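Local coordinates for NADH kinase POS5, mitochondrial (Saccharomyces cerevisiae, PDB 3AFO), which phosphorylates NADH and, less readily, NAD(+) with ATP in mitochondria, making it a key source of the cellular reductant NADPH, at residues 80-85 / 103-108; 64-69 / 73-78. One frame throughout, in Å; residues are numbered along the deposited sequence.

Interaction 1: residues 80-85 / 103-108; sequences DVAEEI and LYTGPE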
ATOM      1  N   ASP A  80      16.592  42.097   4.516  1.00 30.89           N
ATOM      2  CA  ASP A  80      16.373  42.264   3.086  1.00 31.96           C
ATOM      3  C   ASP A  80      14.916  42.628   2.776  1.00 31.75           C
ATOM      4  O   ASP A  80      14.647  43.382   1.843  1.00 31.61           O
ATOM      5  CB  ASP A  80      16.863  41.044   2.281  1.00 32.74           C
ATOM      6  CG  ASP A  80      16.246  39.716   2.744  1.00 34.90           C
ATOM      7  OD1 ASP A  80      15.613  39.650   3.821  1.00 36.47           O
ATOM      8  OD2 ASP A  80      16.418  38.717   2.009  1.00 38.25           O
ATOM      9  N   VAL A  81      13.998  42.105   3.587  1.00 31.55           N
ATOM     10  CA  VAL A  81      12.576  42.402   3.481  1.00 31.45           C
ATOM     11  C   VAL A  81      12.275  43.862   3.848  1.00 31.82           C
ATOM     12  O   VAL A  81      11.516  44.532   3.142  1.00 31.29           O
ATOM     13  CB  VAL A  81      11.736  41.430   4.337  1.00 31.47           C
ATOM     14  CG1 VAL A  81      10.336  41.957   4.563  1.00 31.23           C
ATOM     15  CG2 VAL A  81      11.686  40.045   3.674  1.00 31.89           C
ATOM     16  N   ALA A  82      12.873  44.342   4.943  1.00 31.98           N
ATOM     17  CA  ALA A  82      12.765  45.751   5.351  1.00 32.75           C
ATOM     18  C   ALA A  82      13.109  46.691   4.192  1.00 33.23           C
ATOM     19  O   ALA A  82      12.332  47.595   3.862  1.00 32.97           O
ATOM     20  CB  ALA A  82      13.668  46.034   6.553  1.00 32.33           C
ATOM     21  N   GLU A  83      14.261  46.447   3.573  1.00 34.02           N
ATOM     22  CA  GLU A  83      14.702  47.198   2.402  1.00 35.39           C
ATOM     23  C   GLU A  83      13.753  47.014   1.219  1.00 35.37           C
ATOM     24  O   GLU A  83      13.416  47.980   0.530  1.00 35.47           O
ATOM     25  CB  GLU A  83      16.119  46.782   2.002  1.00 35.78           C
ATOM     26  CG  GLU A  83      17.240  47.597   2.660  1.00 38.65           C
ATOM     27  CD  GLU A  83      18.613  47.303   2.046  1.00 42.46           C
ATOM     28  OE1 GLU A  83      18.938  46.114   1.855  1.00 43.79           O
ATOM     29  OE2 GLU A  83      19.366  48.257   1.743  1.00 44.89           O
ATOM     30  N   GLU A  84      13.322  45.772   0.997  1.00 35.15           N
ATOM     31  CA  GLU A  84      12.415  45.448  -0.100  1.00 34.85           C
ATOM     32  C   GLU A  84      11.098  46.218  -0.004  1.00 34.19           C
ATOM     33  O   GLU A  84      10.657  46.808  -0.984  1.00 34.34           O
ATOM     34  CB  GLU A  84      12.129  43.942  -0.145  1.00 35.28           C
ATOM     35  CG  GLU A  84      11.275  43.505  -1.328  1.00 36.45           C
ATOM     36  CD  GLU A  84      10.742  42.090  -1.188  1.00 39.51           C
ATOM     37  OE1 GLU A  84      10.875  41.500  -0.092  1.00 39.84           O
ATOM     38  OE2 GLU A  84      10.179  41.569  -2.175  1.00 40.04           O
ATOM     39  N   ILE A  85      10.480  46.211   1.173  1.00 33.23           N
ATOM     40  CA  ILE A  85       9.134  46.760   1.331  1.00 32.67           C
ATOM     41  C   ILE A  85       9.086  48.251   1.690  1.00 32.40           C
ATOM     42  O   ILE A  85       8.007  48.844   1.676  1.00 32.34           O
ATOM     43  CB  ILE A  85       8.276  45.939   2.333  1.00 32.40           C
ATOM     44  CG1 ILE A  85       8.815  46.085   3.769  1.00 32.89           C
ATOM     45  CG2 ILE A  85       8.200  44.466   1.894  1.00 33.37           C
ATOM     46  CD1 ILE A  85       7.904  45.540   4.839  1.00 33.06           C
ATOM     47  N   LEU A 103      10.074  49.963  10.957  1.00 27.68           N
ATOM     48  CA  LEU A 103      10.318  48.544  10.776  1.00 27.66           C
ATOM     49  C   LEU A 103      11.590  48.212  11.524  1.00 27.81           C
ATOM     50  O   LEU A 103      12.651  48.745  11.206  1.00 27.83           O
ATOM     51  CB  LEU A 103      10.518  48.213   9.292  1.00 27.39           C
ATOM     52  CG  LEU A 103       9.383  48.578   8.324  1.00 26.34           C
ATOM     53  CD1 LEU A 103       9.773  48.177   6.905  1.00 26.86           C
ATOM     54  CD2 LEU A 103       8.053  47.935   8.739  1.00 24.81           C
ATOM     55  N   TYR A 104      11.486  47.329  12.509  1.00 27.96           N
ATOM     56  CA  TYR A 104      12.668  46.864  13.235  1.00 28.17           C
ATOM     57  C   TYR A 104      13.259  45.629  12.572  1.00 28.81           C
ATOM     58  O   TYR A 104      12.526  44.731  12.142  1.00 28.50           O
ATOM     59  CB  TYR A 104      12.328  46.595  14.696  1.00 27.90           C
ATOM     60  CG  TYR A 104      11.824  47.830  15.402  1.00 27.93           C
ATOM     61  CD1 TYR A 104      12.714  48.712  16.023  1.00 28.04           C
ATOM     62  CD2 TYR A 104      10.469  48.123  15.441  1.00 27.07           C
ATOM     63  CE1 TYR A 104      12.261  49.858  16.655  1.00 27.60           C
ATOM     64  CE2 TYR A 104      10.006  49.261  16.069  1.00 27.10           C
ATOM     65  CZ  TYR A 104      10.911  50.122  16.674  1.00 28.08           C
ATOM     66  OH  TYR A 104      10.436  51.246  17.297  1.00 29.45           O
ATOM     67  N   THR A 105      14.582  45.600  12.475  1.00 29.10           N
ATOM     68  CA  THR A 105      15.284  44.501  11.844  1.00 29.81           C
ATOM     69  C   THR A 105      16.688  44.303  12.415  1.00 30.54           C
ATOM     70  O   THR A 105      17.226  45.179  13.101  1.00 30.33           O
ATOM     71  CB  THR A 105      15.369  44.693  10.311  1.00 30.16           C
ATOM     72  OG1 THR A 105      15.696  43.443   9.709  1.00 28.95           O
ATOM     73  CG2 THR A 105      16.432  45.730   9.921  1.00 30.30           C
ATOM     74  N   GLY A 106      17.271  43.145  12.117  1.00 31.26           N
ATOM     75  CA  GLY A 106      18.646  42.834  12.492  1.00 32.36           C
ATOM     76  C   GLY A 106      18.954  41.370  12.221  1.00 33.26           C
ATOM     77  O   GLY A 106      18.187  40.698  11.531  1.00 33.12           O
ATOM     78  N   PRO A 107      20.083  40.870  12.762  1.00 34.09           N
ATOM     79  CA  PRO A 107      20.470  39.450  12.638  1.00 34.51           C
ATOM     80  C   PRO A 107      19.506  38.513  13.386  1.00 35.07           C
ATOM     81  O   PRO A 107      18.888  38.927  14.374  1.00 34.82           O
ATOM     82  CB  PRO A 107      21.858  39.400  13.285  1.00 34.62           C
ATOM     83  CG  PRO A 107      22.299  40.852  13.449  1.00 34.81           C
ATOM     84  CD  PRO A 107      21.065  41.661  13.531  1.00 33.88           C
ATOM     85  N   GLU A 108      19.403  37.265  12.923  1.00 35.90           N
ATOM     86  CA  GLU A 108      18.485  36.261  13.489  1.00 36.82           C
ATOM     87  C   GLU A 108      18.487  36.234  15.014  1.00 36.24           C
ATOM     88  O   GLU A 108      17.433  36.338  15.637  1.00 36.15           O
ATOM     89  CB  GLU A 108      18.775  34.843  12.945  1.00 37.53           C
ATOM     90  CG  GLU A 108      19.329  34.790  11.516  1.00 40.44           C
ATOM     91  CD  GLU A 108      18.764  33.640  10.677  1.00 44.12           C
ATOM     92  OE1 GLU A 108      18.894  32.460  11.081  1.00 45.12           O
ATOM     93  OE2 GLU A 108      18.196  33.927   9.594  1.00 45.47           O
TER

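Interaction 2: residues 64-69 / 73-78; sequences THLHES and VNVIVQ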
ATOM      1  N   THR A  64       0.531  47.975   8.046  1.00 25.86           N
ATOM      2  CA  THR A  64      -0.295  49.193   8.034  1.00 25.76           C
ATOM      3  C   THR A  64      -1.408  49.092   9.086  1.00 26.27           C
ATOM      4  O   THR A  64      -1.577  49.998   9.912  1.00 25.86           O
ATOM      5  CB  THR A  64      -0.834  49.498   6.602  1.00 25.72           C
ATOM      6  OG1 THR A  64       0.271  49.762   5.730  1.00 24.33           O
ATOM      7  CG2 THR A  64      -1.777  50.720   6.574  1.00 26.28           C
ATOM      8  N   HIS A  65      -2.126  47.969   9.088  1.00 26.14           N
ATOM      9  CA  HIS A  65      -3.146  47.713  10.097  1.00 26.85           C
ATOM     10  C   HIS A  65      -2.616  47.754  11.541  1.00 26.82           C
ATOM     11  O   HIS A  65      -3.242  48.354  12.412  1.00 27.37           O
ATOM     12  CB  HIS A  65      -3.859  46.383   9.824  1.00 26.76           C
ATOM     13  CG  HIS A  65      -4.789  45.966  10.918  1.00 27.84           C
ATOM     14  ND1 HIS A  65      -5.922  46.681  11.247  1.00 28.17           N
ATOM     15  CD2 HIS A  65      -4.763  44.898  11.752  1.00 27.27           C
ATOM     16  CE1 HIS A  65      -6.548  46.075  12.241  1.00 28.33           C
ATOM     17  NE2 HIS A  65      -5.867  44.990  12.562  1.00 27.79           N
ATOM     18  N   LEU A  66      -1.483  47.107  11.798  1.00 26.75           N
ATOM     19  CA  LEU A  66      -0.893  47.113  13.139  1.00 26.88           C
ATOM     20  C   LEU A  66      -0.533  48.536  13.580  1.00 27.00           C
ATOM     21  O   LEU A  66      -0.827  48.946  14.707  1.00 26.42           O
ATOM     22  CB  LEU A  66       0.345  46.207  13.196  1.00 26.31           C
ATOM     23  CG  LEU A  66       0.105  44.722  12.874  1.00 26.37           C
ATOM     24  CD1 LEU A  66       1.405  43.944  12.904  1.00 23.33           C
ATOM     25  CD2 LEU A  66      -0.933  44.126  13.836  1.00 24.04           C
ATOM     26  N   HIS A  67       0.088  49.281  12.669  1.00 27.82           N
ATOM     27  CA  HIS A  67       0.516  50.646  12.946  1.00 28.34           C
ATOM     28  C   HIS A  67      -0.654  51.596  13.129  1.00 29.40           C
ATOM     29  O   HIS A  67      -0.563  52.543  13.902  1.00 30.06           O
ATOM     30  CB  HIS A  67       1.440  51.159  11.854  1.00 27.74           C
ATOM     31  CG  HIS A  67       2.816  50.581  11.912  1.00 25.96           C
ATOM     32  ND1 HIS A  67       3.729  50.743  10.896  1.00 22.40           N
ATOM     33  CD2 HIS A  67       3.435  49.836  12.860  1.00 23.71           C
ATOM     34  CE1 HIS A  67       4.857  50.136  11.218  1.00 22.61           C
ATOM     35  NE2 HIS A  67       4.703  49.573  12.404  1.00 22.26           N
ATOM     36  N   GLU A  68      -1.740  51.347  12.410  1.00 30.44           N
ATOM     37  CA  GLU A  68      -2.958  52.133  12.577  1.00 31.73           C
ATOM     38  C   GLU A  68      -3.688  51.798  13.882  1.00 31.69           C
ATOM     39  O   GLU A  68      -4.124  52.697  14.587  1.00 31.28           O
ATOM     40  CB  GLU A  68      -3.902  51.953  11.386  1.00 32.04           C
ATOM     41  CG  GLU A  68      -3.514  52.757  10.142  1.00 35.69           C
ATOM     42  CD  GLU A  68      -4.367  52.426   8.916  1.00 38.76           C
ATOM     43  OE1 GLU A  68      -5.361  51.678   9.044  1.00 40.26           O
ATOM     44  OE2 GLU A  68      -4.036  52.919   7.814  1.00 40.91           O
ATOM     45  N   SER A  69      -3.798  50.510  14.213  1.00 31.79           N
ATOM     46  CA  SER A  69      -4.737  50.079  15.262  1.00 32.01           C
ATOM     47  C   SER A  69      -4.128  49.715  16.609  1.00 31.64           C
ATOM     48  O   SER A  69      -4.835  49.722  17.617  1.00 31.99           O
ATOM     49  CB  SER A  69      -5.592  48.912  14.772  1.00 31.99           C
ATOM     50  OG  SER A  69      -6.594  49.366  13.891  1.00 34.19           O
ATOM     51  N   VAL A  73       2.356  48.063  19.386  1.00 30.93           N
ATOM     52  CA  VAL A  73       2.964  46.975  18.610  1.00 29.64           C
ATOM     53  C   VAL A  73       4.220  47.398  17.855  1.00 28.63           C
ATOM     54  O   VAL A  73       4.255  48.447  17.214  1.00 28.51           O
ATOM     55  CB  VAL A  73       1.927  46.296  17.661  1.00 29.32           C
ATOM     56  CG1 VAL A  73       2.615  45.526  16.522  1.00 29.61           C
ATOM     57  CG2 VAL A  73       1.023  45.374  18.458  1.00 29.54           C
ATOM     58  N   ASN A  74       5.249  46.561  17.944  1.00 27.59           N
ATOM     59  CA  ASN A  74       6.485  46.764  17.207  1.00 26.73           C
ATOM     60  C   ASN A  74       6.665  45.685  16.159  1.00 26.04           C
ATOM     61  O   ASN A  74       6.637  44.496  16.481  1.00 25.47           O
ATOM     62  CB  ASN A  74       7.676  46.783  18.166  1.00 26.53           C
ATOM     63  CG  ASN A  74       7.475  47.771  19.312  1.00 28.33           C
ATOM     64  OD1 ASN A  74       7.216  48.955  19.083  1.00 28.32           O
ATOM     65  ND2 ASN A  74       7.547  47.276  20.544  1.00 28.27           N
ATOM     66  N   VAL A  75       6.876  46.118  14.912  1.00 25.72           N
ATOM     67  CA  VAL A  75       6.993  45.226  13.752  1.00 25.10           C
ATOM     68  C   VAL A  75       8.449  44.872  13.460  1.00 24.90           C
ATOM     69  O   VAL A  75       9.295  45.752  13.237  1.00 25.03           O
ATOM     70  CB  VAL A  75       6.347  45.856  12.482  1.00 24.89           C
ATOM     71  CG1 VAL A  75       6.768  45.113  11.206  1.00 25.38           C
ATOM     72  CG2 VAL A  75       4.832  45.915  12.604  1.00 24.82           C
ATOM     73  N   ILE A  76       8.727  43.572  13.446  1.00 24.50           N
ATOM     74  CA  ILE A  76      10.036  43.054  13.099  1.00 24.32           C
ATOM     75  C   ILE A  76       9.940  42.280  11.777  1.00 24.54           C
ATOM     76  O   ILE A  76       9.035  41.462  11.603  1.00 24.36           O
ATOM     77  CB  ILE A  76      10.563  42.090  14.183  1.00 24.22           C
ATOM     78  CG1 ILE A  76      10.440  42.710  15.588  1.00 25.87           C
ATOM     79  CG2 ILE A  76      11.985  41.694  13.869  1.00 23.62           C
ATOM     80  CD1 ILE A  76      10.562  41.684  16.760  1.00 26.29           C
ATOM     81  N   VAL A  77      10.869  42.543  10.859  1.00 24.79           N
ATOM     82  CA  VAL A  77      10.981  41.778   9.607  1.00 25.91           C
ATOM     83  C   VAL A  77      12.455  41.526   9.355  1.00 26.42           C
ATOM     84  O   VAL A  77      13.302  42.134  10.008  1.00 26.64           O
ATOM     85  CB  VAL A  77      10.324  42.492   8.368  1.00 25.56           C
ATOM     86  CG1 VAL A  77       8.854  42.727   8.589  1.00 25.69           C
ATOM     87  CG2 VAL A  77      11.032  43.819   8.038  1.00 25.97           C
ATOM     88  N   GLN A  78      12.741  40.628   8.411  0.50 26.73           N
ATOM     89  CA  GLN A  78      14.096  40.361   7.924  0.50 27.21           C
ATOM     90  C   GLN A  78      14.742  41.618   7.322  0.50 27.66           C
ATOM     91  O   GLN A  78      14.030  42.483   6.812  0.50 27.34           O
ATOM     92  CB  GLN A  78      14.048  39.256   6.860  0.50 27.27           C
ATOM     93  CG  GLN A  78      13.684  37.886   7.412  0.50 26.80           C
ATOM     94  CD  GLN A  78      14.756  37.358   8.327  0.50 27.26           C
ATOM     95  OE1 GLN A  78      15.786  36.859   7.877  0.50 27.17           O
ATOM     96  NE2 GLN A  78      14.527  37.475   9.622  0.50 27.36           N
TER
HETATM   97  O   HOH W   1       6.870  48.909  14.204  1.00 25.13           O

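Interaction 1: residues 80-85 / 103-108
A82, I85, L103 and T105 meet with no ring or planar side chain among them; the one flat group at the contact is the peptide carbonyl of A82, whose O lies 4.0 Å from L103 CD1. The rest is aliphatic. L103 CD1 is the shared contact point: it sits 3.8 Å from I85 CD1 and 3.9 Å from I85 CG1, so a single methyl rests against the outer two carbons of the isoleucine chain, the two side chains crossing obliquely. Rotation of I85 explains this meeting, since with chi1 at 68° CG1 falls between the backbone N and the carbonyl carbon, and a nearly extended chi2 then carries CD1 out to the leucine. One turn earlier, A82 turns its methyl toward the strand, CB lying 4.3 Å from T105 CB. The axes of the helix and of strand 103-105 approach to 8.9 Å here. No hydrogen bond joins the two segments, and the T105 hydroxyl is instead bonded to the backbone O of V77. M59 and I63 of helix 53-69 also pack on I85, while L103 also touches V8 and V75. The helix runs roughly against the strand direction, at 152°, consistent with a beta-alpha-beta crossover from strand 74-76 through helix 79-86 and a long loop to strand 101-105, the helix packing on the sheet of the N-terminal alpha/beta domain.

Interaction 2: residues 64-69 / 73-78
H67 and V75 are joined by a water molecule that receives the backbone N-H of V75 at 2.9 Å and is also hydrogen-bonded to H67 NE2, at 2.9 Å. The same imidazole touches V75 directly, its NE2 standing 3.7 Å from V75 CG2, which approaches the ring obliquely. The other ring nitrogen, ND1, is hydrogen-bonded to ND1 of H101, and the two bonds together should fix the rotation of the ring. Beside the histidine, L66 makes the wholly apolar half of the contact. Its CD1 lies 4.0 Å from V75 CG2 and 4.1 Å from V73 CG1, spanning two valines, one just before the strand and one within it, that both point toward the helix, while N74 between them points away. The leucine crosses V75 at about a right angle, and its CB also meets V73 CG1 at 4.1 Å. This is the last turn of the helix in a beta-alpha-beta unit, strand 43-48, helix 53-69 and strand 74-76, where the chain leaves the helix and turns back within three residues to enter the parallel sheet. L66 takes its place with CG anti to the carbonyl carbon (chi1 -61°), and the extended chi2 brings CD1 against the two valines. Further in, V73 packs on V44 and V75 on I46, while F165 and I169 of helix 161-169 touch L66 and V73 respectively.

Both contacts pack a helix on strands of the N-terminal alpha/beta domain, their centres about 13 Å apart, and they follow one another along the chain. All four touching residues of interaction 1 are buried, and its contact is chiefly aliphatic, with no hydrogen bond between the segments. Interaction 2 has an equally buried apolar part, but a partly exposed histidine adds a water-mediated link. The two share a seam of the sheet: strand 74-76 of interaction 2 lies beside strand 101-105 of interaction 1, with Y104 N 2.8 Å from V75 O. They also share a helix, since I85 of interaction 1 packs on helix 53-69, whose last turn forms interaction 2.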